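Local coordinates for erythrocyte membrane protein 1 (Plasmodium falciparum, PDB 6S8T) that binds the host receptor ICAM-1 through its DBLbeta domain, the part in this structure, and probably serves adhesion of infected erythrocytes to host cells, at residues H67-R72 and I138-G143; M118-L123 and T205-H210; L147-D152 and W261-C266; D154-R159 and C179-Y184. All blocks are in the same frame, centred on the assembly; numbering follows the deposited sequence. Where two conformers were deposited one is given.

Contacts 1, 3 and 4 follow one another along helix 137-163, a long helix of the Duffy-binding-like domain. Contact 1 holds a loop against its N-terminal end, contact 3 lays helix 246-268 beside its middle, and contact 4 sets helix 172-194 against its later turns. Centres of contacts 3 and 4 are 10 Å apart, with W261 packing on R183, whereas those of contacts 1 and 4 are 23 Å apart. Contact 2 joins helix 121-124 to helix 202-221, its centre 12 Å from that of contact 1. R72 NH2 probably hydrogen-bonds to S121 OG at 2.9 Å, and C119 N of contact 2 probably hydrogen-bonds to D152 OD1 of contact 3, also at 2.9 Å.

Contact 1 (H67-R72 and I138-G143); sequences HSNDSR and IHSLLG
N69 and S140 meet where a loop of the Duffy-binding-like domain lies against the N-terminal part of helix 137-163. Direct packing is sparse: N69 CG stands anti to the carbonyl carbon (chi1 -84°), which goes with ND2 lying 4.0 Å from S140 CB, and the backbone at H67 passes G143. Where G143 faces the loop, H67 O lies 4.3 Å from G143 O.

A water does the polar bridging. It accepts from N69 ND2 at 3.0 Å and donates to S140 O at 2.7 Å, tying the loop amide to the helix backbone. The other end of the N69 amide, OD1, accepts from K49 N, so both ends of the group are engaged and its rotation is fixed. D144, one residue beyond G143, adds direct ties through its carboxylate to S68 OG and N69 N.

Within the loop, S68 OG accepts from D70 N at 3.1 Å, closing an ST turn. A salt bridge follows it. R72 meets D70 side-on, NE bonding OD1 and NH2 bonding OD2, both through syn lone pairs of the carboxylate. D70 OD2 lies close to the guanidinium plane, 2.7 Å from R72 NH2, whereas the line from R72 NE to D70 OD1, 2.9 Å long, tilts 18° out of it.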
loop_
_atom_site.group_PDB
_atom_site.type_symbol
_atom_site.label_atom_id
_atom_site.label_comp_id
_atom_site.label_asym_id
_atom_site.label_seq_id
_atom_site.Cartn_x
_atom_site.Cartn_y
_atom_site.Cartn_z
ATOM N N HIS A 67 -3.848 26.957 3.633
ATOM C CA HIS A 67 -4.991 26.403 2.906
ATOM C C HIS A 67 -5.451 25.082 3.512
ATOM O O HIS A 67 -5.675 24.095 2.814
ATOM C CB HIS A 67 -4.635 26.237 1.432
ATOM C CG HIS A 67 -4.158 27.499 0.784
ATOM N ND1 HIS A 67 -2.875 27.977 0.941
ATOM C CD2 HIS A 67 -4.796 28.388 -0.013
ATOM C CE1 HIS A 67 -2.741 29.103 0.264
ATOM N NE2 HIS A 67 -3.892 29.375 -0.324
ATOM N N SER A 68 -5.602 25.067 4.834
ATOM C CA SER A 68 -5.977 23.870 5.570
ATOM C C SER A 68 -6.936 24.240 6.689
ATOM O O SER A 68 -6.903 25.357 7.211
ATOM C CB SER A 68 -4.744 23.162 6.148
ATOM O OG SER A 68 -5.115 22.160 7.078
ATOM N N ASN A 69 -7.793 23.285 7.056
ATOM C CA ASN A 69 -8.726 23.446 8.164
ATOM C C ASN A 69 -8.299 22.658 9.398
ATOM O O ASN A 69 -9.143 22.286 10.220
ATOM C CB ASN A 69 -10.139 23.048 7.738
ATOM C CG ASN A 69 -10.882 24.180 7.052
ATOM O OD1 ASN A 69 -10.691 25.350 7.379
ATOM N ND2 ASN A 69 -11.742 23.835 6.099
ATOM N N ASP A 70 -7.002 22.384 9.529
ATOM C CA ASP A 70 -6.466 21.844 10.772
ATOM C C ASP A 70 -6.727 22.828 11.905
ATOM O O ASP A 70 -6.388 24.012 11.807
ATOM C CB ASP A 70 -4.965 21.577 10.619
ATOM C CG ASP A 70 -4.381 20.753 11.762
ATOM O OD1 ASP A 70 -4.840 20.881 12.916
ATOM O OD2 ASP A 70 -3.443 19.973 11.501
ATOM N N SER A 71 -7.340 22.334 12.983
ATOM C CA SER A 71 -7.760 23.165 14.104
ATOM C C SER A 71 -6.652 23.393 15.124
ATOM O O SER A 71 -6.939 23.510 16.322
ATOM C CB SER A 71 -8.978 22.543 14.786
ATOM O OG SER A 71 -8.631 21.321 15.413
ATOM N N ARG A 72 -5.397 23.463 14.689
ATOM C CA ARG A 72 -4.270 23.663 15.586
ATOM C C ARG A 72 -3.459 24.879 15.154
ATOM O O ARG A 72 -3.597 25.380 14.034
ATOM C CB ARG A 72 -3.377 22.417 15.641
ATOM C CG ARG A 72 -4.051 21.212 16.276
ATOM C CD ARG A 72 -3.201 19.961 16.144
ATOM N NE ARG A 72 -2.955 19.611 14.748
ATOM C CZ ARG A 72 -2.266 18.544 14.355
ATOM N NH1 ARG A 72 -1.749 17.717 15.254
ATOM N NH2 ARG A 72 -2.091 18.302 13.063
ATOM N N ILE A 138 -17.637 20.437 -0.235
ATOM C CA ILE A 138 -17.094 19.737 -1.396
ATOM C C ILE A 138 -15.712 20.274 -1.741
ATOM O O ILE A 138 -14.785 19.508 -2.036
ATOM C CB ILE A 138 -18.067 19.855 -2.584
ATOM C CG1 ILE A 138 -19.250 18.912 -2.387
ATOM C CG2 ILE A 138 -17.369 19.543 -3.895
ATOM C CD1 ILE A 138 -18.836 17.470 -2.296
ATOM N N HIS A 139 -15.546 21.594 -1.685
ATOM C CA HIS A 139 -14.298 22.231 -2.081
ATOM C C HIS A 139 -13.288 22.317 -0.945
ATOM O O HIS A 139 -12.080 22.223 -1.194
ATOM C CB HIS A 139 -14.583 23.635 -2.622
ATOM C CG HIS A 139 -15.634 23.667 -3.687
ATOM N ND1 HIS A 139 -15.384 23.299 -4.992
ATOM C CD2 HIS A 139 -16.941 24.016 -3.641
ATOM C CE1 HIS A 139 -16.489 23.427 -5.704
ATOM N NE2 HIS A 139 -17.450 23.860 -4.907
ATOM N N SER A 140 -13.748 22.495 0.295
ATOM C CA SER A 140 -12.822 22.575 1.419
ATOM C C SER A 140 -12.163 21.231 1.705
ATOM O O SER A 140 -11.004 21.191 2.136
ATOM C CB SER A 140 -13.548 23.086 2.665
ATOM O OG SER A 140 -14.060 24.392 2.460
ATOM N N LEU A 141 -12.875 20.123 1.474
ATOM C CA LEU A 141 -12.286 18.809 1.714
ATOM C C LEU A 141 -11.164 18.518 0.727
ATOM O O LEU A 141 -10.144 17.925 1.099
ATOM C CB LEU A 141 -13.359 17.723 1.639
ATOM C CG LEU A 141 -12.863 16.283 1.814
ATOM C CD1 LEU A 141 -12.223 16.098 3.178
ATOM C CD2 LEU A 141 -13.993 15.284 1.612
ATOM N N LEU A 142 -11.330 18.930 -0.534
ATOM C CA LEU A 142 -10.300 18.675 -1.539
ATOM C C LEU A 142 -8.996 19.383 -1.188
ATOM O O LEU A 142 -7.908 18.851 -1.439
ATOM C CB LEU A 142 -10.791 19.114 -2.918
ATOM C CG LEU A 142 -9.777 18.998 -4.059
ATOM C CD1 LEU A 142 -9.345 17.555 -4.241
ATOM C CD2 LEU A 142 -10.340 19.565 -5.355
ATOM N N GLY A 143 -9.085 20.578 -0.603
ATOM C CA GLY A 143 -7.878 21.299 -0.231
ATOM C C GLY A 143 -7.028 20.542 0.771
ATOM O O GLY A 143 -5.808 20.446 0.617
HETATM O O HOH W 1 -10.821 21.279 4.800
#

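Contact 2 (M118-L123 and T205-H210); sequences MCTSNL and TKLQGH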
loop_
_atom_site.group_PDB
_atom_site.type_symbol
_atom_site.label_atom_id
_atom_site.label_comp_id
_atom_site.label_asym_id
_atom_site.label_seq_id
_atom_site.Cartn_x
_atom_site.Cartn_y
_atom_site.Cartn_z
ATOM N N MET A 118 2.248 7.536 7.529
ATOM C CA MET A 118 1.717 8.398 6.483
ATOM C C MET A 118 1.352 9.770 7.050
ATOM O O MET A 118 0.911 9.896 8.195
ATOM C CB MET A 118 0.495 7.730 5.849
ATOM C CG MET A 118 0.098 8.239 4.481
ATOM S SD MET A 118 -1.059 7.101 3.684
ATOM C CE MET A 118 -1.700 8.144 2.378
ATOM N N CYS A 119 1.540 10.811 6.230
ATOM C CA CYS A 119 1.336 12.198 6.668
ATOM C C CYS A 119 -0.128 12.597 6.482
ATOM O O CYS A 119 -0.509 13.267 5.520
ATOM C CB CYS A 119 2.258 13.147 5.908
ATOM S SG CYS A 119 4.035 12.933 6.191
ATOM N N THR A 120 -0.960 12.200 7.446
ATOM C CA THR A 120 -2.386 12.511 7.426
ATOM C C THR A 120 -2.824 13.250 8.688
ATOM O O THR A 120 -3.997 13.207 9.063
ATOM C CB THR A 120 -3.212 11.241 7.246
ATOM O OG1 THR A 120 -2.901 10.320 8.300
ATOM C CG2 THR A 120 -2.907 10.594 5.907
ATOM N N SER A 121 -1.891 13.950 9.338
ATOM C CA SER A 121 -2.185 14.575 10.622
ATOM C C SER A 121 -3.187 15.717 10.485
ATOM O O SER A 121 -3.994 15.940 11.396
ATOM C CB SER A 121 -0.890 15.071 11.268
ATOM O OG SER A 121 -1.134 15.623 12.547
ATOM N N ASN A 122 -3.153 16.451 9.371
ATOM C CA ASN A 122 -4.149 17.496 9.156
ATOM C C ASN A 122 -5.548 16.902 9.056
ATOM O O ASN A 122 -6.516 17.481 9.563
ATOM C CB ASN A 122 -3.813 18.304 7.900
ATOM C CG ASN A 122 -3.827 17.460 6.637
ATOM O OD1 ASN A 122 -3.314 16.343 6.621
ATOM N ND2 ASN A 122 -4.416 17.994 5.569
ATOM N N LEU A 123 -5.674 15.738 8.415
ATOM C CA LEU A 123 -6.980 15.101 8.294
ATOM C C LEU A 123 -7.449 14.525 9.624
ATOM O O LEU A 123 -8.658 14.465 9.880
ATOM C CB LEU A 123 -6.929 14.006 7.228
ATOM C CG LEU A 123 -6.636 14.457 5.798
ATOM C CD1 LEU A 123 -6.446 13.247 4.888
ATOM C CD2 LEU A 123 -7.758 15.345 5.277
ATOM N N THR A 205 -9.580 5.934 13.823
ATOM C CA THR A 205 -10.972 6.029 14.255
ATOM C C THR A 205 -11.426 7.481 14.334
ATOM O O THR A 205 -12.539 7.817 13.911
ATOM C CB THR A 205 -11.147 5.339 15.610
ATOM O OG1 THR A 205 -10.808 3.951 15.490
ATOM C CG2 THR A 205 -12.584 5.465 16.101
ATOM N N LYS A 206 -10.576 8.358 14.875
ATOM C CA LYS A 206 -10.897 9.781 14.906
ATOM C C LYS A 206 -10.962 10.362 13.499
ATOM O O LYS A 206 -11.810 11.216 13.211
ATOM C CB LYS A 206 -9.865 10.528 15.750
ATOM C CG LYS A 206 -10.069 12.031 15.809
ATOM C CD LYS A 206 -9.085 12.682 16.768
ATOM C CE LYS A 206 -7.650 12.377 16.374
ATOM N NZ LYS A 206 -6.672 13.020 17.294
ATOM N N LEU A 207 -10.080 9.907 12.608
ATOM C CA LEU A 207 -10.089 10.400 11.236
ATOM C C LEU A 207 -11.361 9.981 10.507
ATOM O O LEU A 207 -11.985 10.797 9.816
ATOM C CB LEU A 207 -8.841 9.906 10.503
ATOM C CG LEU A 207 -8.715 10.115 8.993
ATOM C CD1 LEU A 207 -9.064 11.534 8.599
ATOM C CD2 LEU A 207 -7.297 9.780 8.550
ATOM N N GLN A 208 -11.770 8.719 10.655
ATOM C CA GLN A 208 -12.989 8.264 9.995
ATOM C C GLN A 208 -14.224 8.963 10.546
ATOM O O GLN A 208 -15.206 9.143 9.818
ATOM C CB GLN A 208 -13.129 6.749 10.135
ATOM C CG GLN A 208 -12.123 5.963 9.318
ATOM C CD GLN A 208 -12.254 6.227 7.830
ATOM O OE1 GLN A 208 -13.361 6.379 7.308
ATOM N NE2 GLN A 208 -11.119 6.293 7.138
ATOM N N GLY A 209 -14.196 9.368 11.818
ATOM C CA GLY A 209 -15.345 10.055 12.385
ATOM C C GLY A 209 -15.563 11.424 11.773
ATOM O O GLY A 209 -16.704 11.859 11.589
ATOM N N HIS A 210 -14.473 12.125 11.451
ATOM C CA HIS A 210 -14.590 13.424 10.800
ATOM C C HIS A 210 -15.196 13.288 9.409
ATOM O O HIS A 210 -16.028 14.109 9.008
ATOM C CB HIS A 210 -13.222 14.100 10.723
ATOM C CG HIS A 210 -12.628 14.424 12.058
ATOM N ND1 HIS A 210 -13.387 14.550 13.202
ATOM C CD2 HIS A 210 -11.347 14.651 12.432
ATOM C CE1 HIS A 210 -12.600 14.839 14.222
ATOM N NE2 HIS A 210 -11.356 14.906 13.782
#
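L207 reaches from helix 202-221 to L123 in the short helix 121-124, where the two backbones come within 6.4 Å, measured between the CA atoms of L123 and L207. The CB of L207 points toward the facing segment but makes no close approach itself. With CG anti to the backbone nitrogen (chi1 171°), the chain extends outward, and at CG it forks into two methyls with different neighbours. CD1 does most of the touching: it sits 3.2 Å from L123 O and 3.5 Å from L123 CB, pressed against the backbone carbonyl as well as the side-chain root. L207 CD2, the other methyl, has T120 OG1 as its nearest neighbour in the facing segment, at 4.4 Å.

This is plain apolar packing between helices of the Duffy-binding-like domain, a mainly helical fold with long loops, braced by disulfides, here the one between C119 and C80. I192 of helix 172-194 also packs on L207, so the leucine is embraced by more than one helix. T120 sits at the N-cap position of helix 121-124, but its hydroxyl is hydrogen-bonded to the E124 carboxylate and makes no capping bond.

One turn after L207, the H210 ring presents its edge to the same carbonyl, with CD2 lying 3.7 Å from L123 O and near the ring plane. K206 O lies over one face of that ring, 3.4 Å above the plane, while H210 NE2 makes a weak hydrogen bond to E124 O.

Contact 3 (L147-D152 and W261-C266); sequences LAAKMD and WRAMQC
A149 and K150 face A263 and M264 across two helix segments that run in nearly the same direction, their axes 7.8 Å apart at closest approach and crossing at -29°. The backbones are nearest at K150 and M264, whose CA atoms are 4.9 Å apart.

Two alanines face each other in the interface, A149 CB and A263 CB lying 4.5 Å apart. M264 fills the flank of this pair: its chain is extended beyond CG (chi2 179°) and lies alongside A149, so that two of its atoms touch the alanine. M264 CG is 3.3 Å from A149 O, and the terminal methyl CE is 3.6 Å from A149 CB. S185 and F186 of helix 172-194 also pack on M264, making it a wedge among three helices.

K150 contributes its aliphatic root, with CB 3.6 Å from A263 O, while its amino end leads away to a long, weak ion pair with E267. At the end of the facing segment, C266 is disulfide-bonded to C61 and so anchors helix 246-268 to an earlier loop. Close, alanine-lined helix packing with disulfide bracing suits the helical core of a Duffy-binding-like domain.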
loop_
_atom_site.group_PDB
_atom_site.type_symbol
_atom_site.label_atom_id
_atom_site.label_comp_id
_atom_site.label_asym_id
_atom_site.label_seq_id
_atom_site.Cartn_x
_atom_site.Cartn_y
_atom_site.Cartn_z
ATOM N N LEU A 147 -3.408 18.830 0.179
ATOM C CA LEU A 147 -2.283 19.188 1.037
ATOM C C LEU A 147 -1.618 17.945 1.612
ATOM O O LEU A 147 -0.385 17.850 1.640
ATOM C CB LEU A 147 -2.745 20.116 2.160
ATOM C CG LEU A 147 -1.665 20.516 3.167
ATOM C CD1 LEU A 147 -0.618 21.411 2.516
ATOM C CD2 LEU A 147 -2.276 21.199 4.380
ATOM N N ALA A 148 -2.417 16.976 2.067
ATOM C CA ALA A 148 -1.847 15.746 2.605
ATOM C C ALA A 148 -1.125 14.954 1.524
ATOM O O ALA A 148 -0.046 14.402 1.769
ATOM C CB ALA A 148 -2.941 14.900 3.256
ATOM N N ALA A 149 -1.694 14.902 0.315
ATOM C CA ALA A 149 -1.072 14.144 -0.767
ATOM C C ALA A 149 0.272 14.743 -1.171
ATOM O O ALA A 149 1.228 14.006 -1.442
ATOM C CB ALA A 149 -2.014 14.080 -1.968
ATOM N N LYS A 150 0.367 16.074 -1.216
ATOM C CA LYS A 150 1.614 16.712 -1.633
ATOM C C LYS A 150 2.696 16.571 -0.567
ATOM O O LYS A 150 3.848 16.243 -0.880
ATOM C CB LYS A 150 1.376 18.186 -1.958
ATOM C CG LYS A 150 2.662 18.987 -2.139
ATOM C CD LYS A 150 2.388 20.433 -2.518
ATOM C CE LYS A 150 3.667 21.252 -2.528
ATOM N NZ LYS A 150 4.308 21.306 -1.180
ATOM N N MET A 151 2.350 16.813 0.700
ATOM C CA MET A 151 3.347 16.712 1.761
ATOM C C MET A 151 3.768 15.269 2.006
ATOM O O MET A 151 4.922 15.018 2.367
ATOM C CB MET A 151 2.816 17.340 3.051
ATOM C CG MET A 151 2.548 18.836 2.947
ATOM S SD MET A 151 2.121 19.608 4.522
ATOM C CE MET A 151 3.658 19.429 5.424
ATOM N N ASP A 152 2.861 14.306 1.812
ATOM C CA ASP A 152 3.247 12.910 2.003
ATOM C C ASP A 152 4.165 12.441 0.880
ATOM O O ASP A 152 5.113 11.685 1.121
ATOM C CB ASP A 152 2.006 12.016 2.101
ATOM C CG ASP A 152 2.339 10.600 2.560
ATOM O OD1 ASP A 152 2.891 10.439 3.673
ATOM O OD2 ASP A 152 2.044 9.646 1.809
ATOM N N TRP A 261 -3.886 13.236 -7.555
ATOM C CA TRP A 261 -2.624 12.777 -8.127
ATOM C C TRP A 261 -1.803 13.932 -8.689
ATOM O O TRP A 261 -0.567 13.861 -8.696
ATOM C CB TRP A 261 -2.883 11.734 -9.213
ATOM C CG TRP A 261 -1.633 11.247 -9.893
ATOM C CD1 TRP A 261 -1.256 11.483 -11.182
ATOM C CD2 TRP A 261 -0.594 10.451 -9.311
ATOM N NE1 TRP A 261 -0.052 10.874 -11.444
ATOM C CE2 TRP A 261 0.379 10.239 -10.308
ATOM C CE3 TRP A 261 -0.393 9.895 -8.044
ATOM C CZ2 TRP A 261 1.534 9.494 -10.080
ATOM C CZ3 TRP A 261 0.755 9.156 -7.818
ATOM C CH2 TRP A 261 1.703 8.961 -8.831
ATOM N N ARG A 262 -2.460 14.993 -9.164
ATOM C CA ARG A 262 -1.727 16.163 -9.640
ATOM C C ARG A 262 -0.940 16.815 -8.510
ATOM O O ARG A 262 0.162 17.333 -8.728
ATOM C CB ARG A 262 -2.689 17.168 -10.271
ATOM C CG ARG A 262 -2.910 16.972 -11.758
ATOM C CD ARG A 262 -3.911 17.979 -12.304
ATOM N NE ARG A 262 -3.649 19.334 -11.824
ATOM C CZ ARG A 262 -2.841 20.201 -12.425
ATOM N NH1 ARG A 262 -2.205 19.859 -13.537
ATOM N NH2 ARG A 262 -2.667 21.413 -11.914
ATOM N N ALA A 263 -1.491 16.800 -7.295
ATOM C CA ALA A 263 -0.778 17.363 -6.155
ATOM C C ALA A 263 0.484 16.570 -5.842
ATOM O O ALA A 263 1.480 17.143 -5.386
ATOM C CB ALA A 263 -1.697 17.415 -4.936
ATOM N N MET A 264 0.462 15.259 -6.091
ATOM C CA MET A 264 1.646 14.428 -5.915
ATOM C C MET A 264 2.624 14.554 -7.077
ATOM O O MET A 264 3.826 14.329 -6.887
ATOM C CB MET A 264 1.236 12.963 -5.726
ATOM C CG MET A 264 0.508 12.688 -4.413
ATOM S SD MET A 264 0.017 10.961 -4.221
ATOM C CE MET A 264 -0.330 10.884 -2.467
ATOM N N GLN A 265 2.143 14.917 -8.268
ATOM C CA GLN A 265 3.038 15.098 -9.406
ATOM C C GLN A 265 3.962 16.298 -9.237
ATOM O O GLN A 265 4.994 16.365 -9.915
ATOM C CB GLN A 265 2.234 15.247 -10.700
ATOM C CG GLN A 265 1.579 13.965 -11.190
ATOM C CD GLN A 265 0.827 14.158 -12.498
ATOM O OE1 GLN A 265 0.220 15.204 -12.733
ATOM N NE2 GLN A 265 0.872 13.147 -13.360
ATOM N N CYS A 266 3.617 17.246 -8.359
ATOM C CA CYS A 266 4.485 18.399 -8.132
ATOM C C CYS A 266 5.857 17.975 -7.629
ATOM O O CYS A 266 6.864 18.618 -7.947
ATOM C CB CYS A 266 3.843 19.360 -7.131
ATOM S SG CYS A 266 2.295 20.115 -7.661
#

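Contact 4 (D154-R159 and C179-Y184); sequences DEIIKR and CRAVRY
I156 and V182 lie at the nearest point of two helix segments, 154-159 and 179-184, which run in roughly opposite directions with the CA atoms of these two residues 7.0 Å apart. The segments belong to helices 137-163 and 172-194, consecutive in the chain, and form a helical hairpin within the Duffy-binding-like domain.

I156 carries the contact from its side with two methyls. CG2, anti to the backbone nitrogen, is 3.9 Å from A181 CB and 4.0 Å from V182 CG2, so one branch packs on two successive residues of the facing helix. The other branch ends in CD1, which rests 3.9 Å from A181 O. The I156 and V182 side chains meet at a slant, methyl against methyl, while A181 offers only its CB and lets the isoleucine come down close to the backbone. Beyond the pair, V182 also packs on L268 of helix 246-268, and I156 on S185 of its partner helix.

The salt bridges lie away from the interface. R159 NE lies 2.7 Å from E155 OE2, in a salt bridge whose hydrogen bond is weak because its N-H...O angle is only 128°; R159 NH2 has a further carboxylate partner in D84. R180 is shared between D277 and E303, and R183 pairs with D288. C179 is fixed by a disulfide to C278.

Between the segments, then, cohesion comes from burying methyl groups and depends on shape, while R159, R180 and R183 tie this hairpin to D84, D277, E303 and D288 elsewhere in the chain.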
loop_
_atom_site.group_PDB
_atom_site.type_symbol
_atom_site.label_atom_id
_atom_site.label_comp_id
_atom_site.label_asym_id
_atom_site.label_seq_id
_atom_site.Cartn_x
_atom_site.Cartn_y
_atom_site.Cartn_z
ATOM N N ASP A 154 6.234 14.415 -0.795
ATOM C CA ASP A 154 7.528 15.051 -0.564
ATOM C C ASP A 154 8.295 14.344 0.548
ATOM O O ASP A 154 9.514 14.165 0.452
ATOM C CB ASP A 154 7.331 16.533 -0.240
ATOM C CG ASP A 154 8.644 17.274 -0.054
ATOM O OD1 ASP A 154 9.435 17.350 -1.020
ATOM O OD2 ASP A 154 8.885 17.789 1.060
ATOM N N GLU A 155 7.593 13.915 1.601
ATOM C CA GLU A 155 8.250 13.220 2.701
ATOM C C GLU A 155 8.743 11.838 2.285
ATOM O O GLU A 155 9.777 11.376 2.783
ATOM C CB GLU A 155 7.296 13.105 3.890
ATOM C CG GLU A 155 7.971 12.758 5.206
ATOM C CD GLU A 155 8.782 13.911 5.767
ATOM O OE1 GLU A 155 8.489 15.073 5.420
ATOM O OE2 GLU A 155 9.717 13.656 6.555
ATOM N N ILE A 156 8.024 11.164 1.383
ATOM C CA ILE A 156 8.452 9.843 0.925
ATOM C C ILE A 156 9.769 9.944 0.169
ATOM O O ILE A 156 10.694 9.152 0.392
ATOM C CB ILE A 156 7.356 9.194 0.056
ATOM C CG1 ILE A 156 6.197 8.701 0.922
ATOM C CG2 ILE A 156 7.928 8.047 -0.762
ATOM C CD1 ILE A 156 4.998 8.233 0.113
ATOM N N ILE A 157 9.878 10.918 -0.734
ATOM C CA ILE A 157 11.089 11.060 -1.536
ATOM C C ILE A 157 12.291 11.362 -0.646
ATOM O O ILE A 157 13.354 10.743 -0.785
ATOM C CB ILE A 157 10.883 12.142 -2.613
ATOM C CG1 ILE A 157 9.777 11.700 -3.578
ATOM C CG2 ILE A 157 12.188 12.438 -3.344
ATOM C CD1 ILE A 157 9.399 12.732 -4.615
ATOM N N LYS A 158 12.135 12.290 0.304
ATOM C CA LYS A 158 13.272 12.693 1.129
ATOM C C LYS A 158 13.658 11.610 2.133
ATOM O O LYS A 158 14.848 11.342 2.333
ATOM C CB LYS A 158 12.963 14.006 1.849
ATOM C CG LYS A 158 12.771 15.200 0.919
ATOM C CD LYS A 158 12.510 16.481 1.701
ATOM C CE LYS A 158 12.257 17.663 0.773
ATOM N NZ LYS A 158 13.400 17.910 -0.157
ATOM N N ARG A 159 12.674 10.978 2.781
ATOM C CA ARG A 159 13.001 9.984 3.799
ATOM C C ARG A 159 13.523 8.691 3.186
ATOM O O ARG A 159 14.308 7.983 3.824
ATOM C CB ARG A 159 11.788 9.695 4.679
ATOM C CG ARG A 159 11.498 10.779 5.693
ATOM C CD ARG A 159 10.430 10.342 6.679
ATOM N NE ARG A 159 10.279 11.304 7.766
ATOM C CZ ARG A 159 10.988 11.277 8.891
ATOM N NH1 ARG A 159 10.785 12.193 9.827
ATOM N NH2 ARG A 159 11.895 10.330 9.082
ATOM N N CYS A 179 9.014 5.730 -6.958
ATOM C CA CYS A 179 7.794 5.992 -7.713
ATOM C C CYS A 179 6.663 5.060 -7.277
ATOM O O CYS A 179 5.509 5.491 -7.155
ATOM C CB CYS A 179 8.071 5.864 -9.217
ATOM S SG CYS A 179 9.155 7.172 -9.914
ATOM N N ARG A 180 6.977 3.786 -7.014
ATOM C CA ARG A 180 5.947 2.849 -6.559
ATOM C C ARG A 180 5.413 3.233 -5.182
ATOM O O ARG A 180 4.211 3.100 -4.920
ATOM C CB ARG A 180 6.491 1.416 -6.537
ATOM C CG ARG A 180 6.577 0.740 -7.905
ATOM C CD ARG A 180 6.845 -0.762 -7.786
ATOM N NE ARG A 180 8.076 -1.057 -7.053
ATOM C CZ ARG A 180 9.272 -1.203 -7.616
ATOM N NH1 ARG A 180 10.333 -1.469 -6.864
ATOM N NH2 ARG A 180 9.412 -1.083 -8.930
ATOM N N ALA A 181 6.291 3.709 -4.290
ATOM C CA ALA A 181 5.859 4.086 -2.947
ATOM C C ALA A 181 4.883 5.257 -2.985
ATOM O O ALA A 181 3.930 5.304 -2.198
ATOM C CB ALA A 181 7.072 4.428 -2.081
ATOM N N VAL A 182 5.109 6.213 -3.889
ATOM C CA VAL A 182 4.176 7.326 -4.034
ATOM C C VAL A 182 2.849 6.843 -4.619
ATOM O O VAL A 182 1.783 7.367 -4.275
ATOM C CB VAL A 182 4.815 8.443 -4.883
ATOM C CG1 VAL A 182 3.853 9.608 -5.076
ATOM C CG2 VAL A 182 6.112 8.936 -4.228
ATOM N N ARG A 183 2.881 5.830 -5.490
ATOM C CA ARG A 183 1.635 5.279 -6.017
ATOM C C ARG A 183 0.880 4.503 -4.943
ATOM O O ARG A 183 -0.355 4.554 -4.887
ATOM C CB ARG A 183 1.926 4.399 -7.233
ATOM C CG ARG A 183 2.467 5.180 -8.423
ATOM C CD ARG A 183 3.059 4.271 -9.488
ATOM N NE ARG A 183 2.082 3.310 -9.992
ATOM C CZ ARG A 183 2.322 2.453 -10.978
ATOM N NH1 ARG A 183 3.508 2.442 -11.574
ATOM N NH2 ARG A 183 1.374 1.612 -11.370
ATOM N N TYR A 184 1.606 3.792 -4.074
ATOM C CA TYR A 184 0.972 3.126 -2.939
ATOM C C TYR A 184 0.308 4.131 -2.003
ATOM O O TYR A 184 -0.769 3.861 -1.458
ATOM C CB TYR A 184 2.003 2.296 -2.171
ATOM C CG TYR A 184 2.557 1.103 -2.921
ATOM C CD1 TYR A 184 1.747 0.344 -3.759
ATOM C CD2 TYR A 184 3.894 0.731 -2.784
ATOM C CE1 TYR A 184 2.249 -0.751 -4.440
ATOM C CE2 TYR A 184 4.408 -0.360 -3.463
ATOM C CZ TYR A 184 3.578 -1.099 -4.290
ATOM O OH TYR A 184 4.077 -2.187 -4.969
#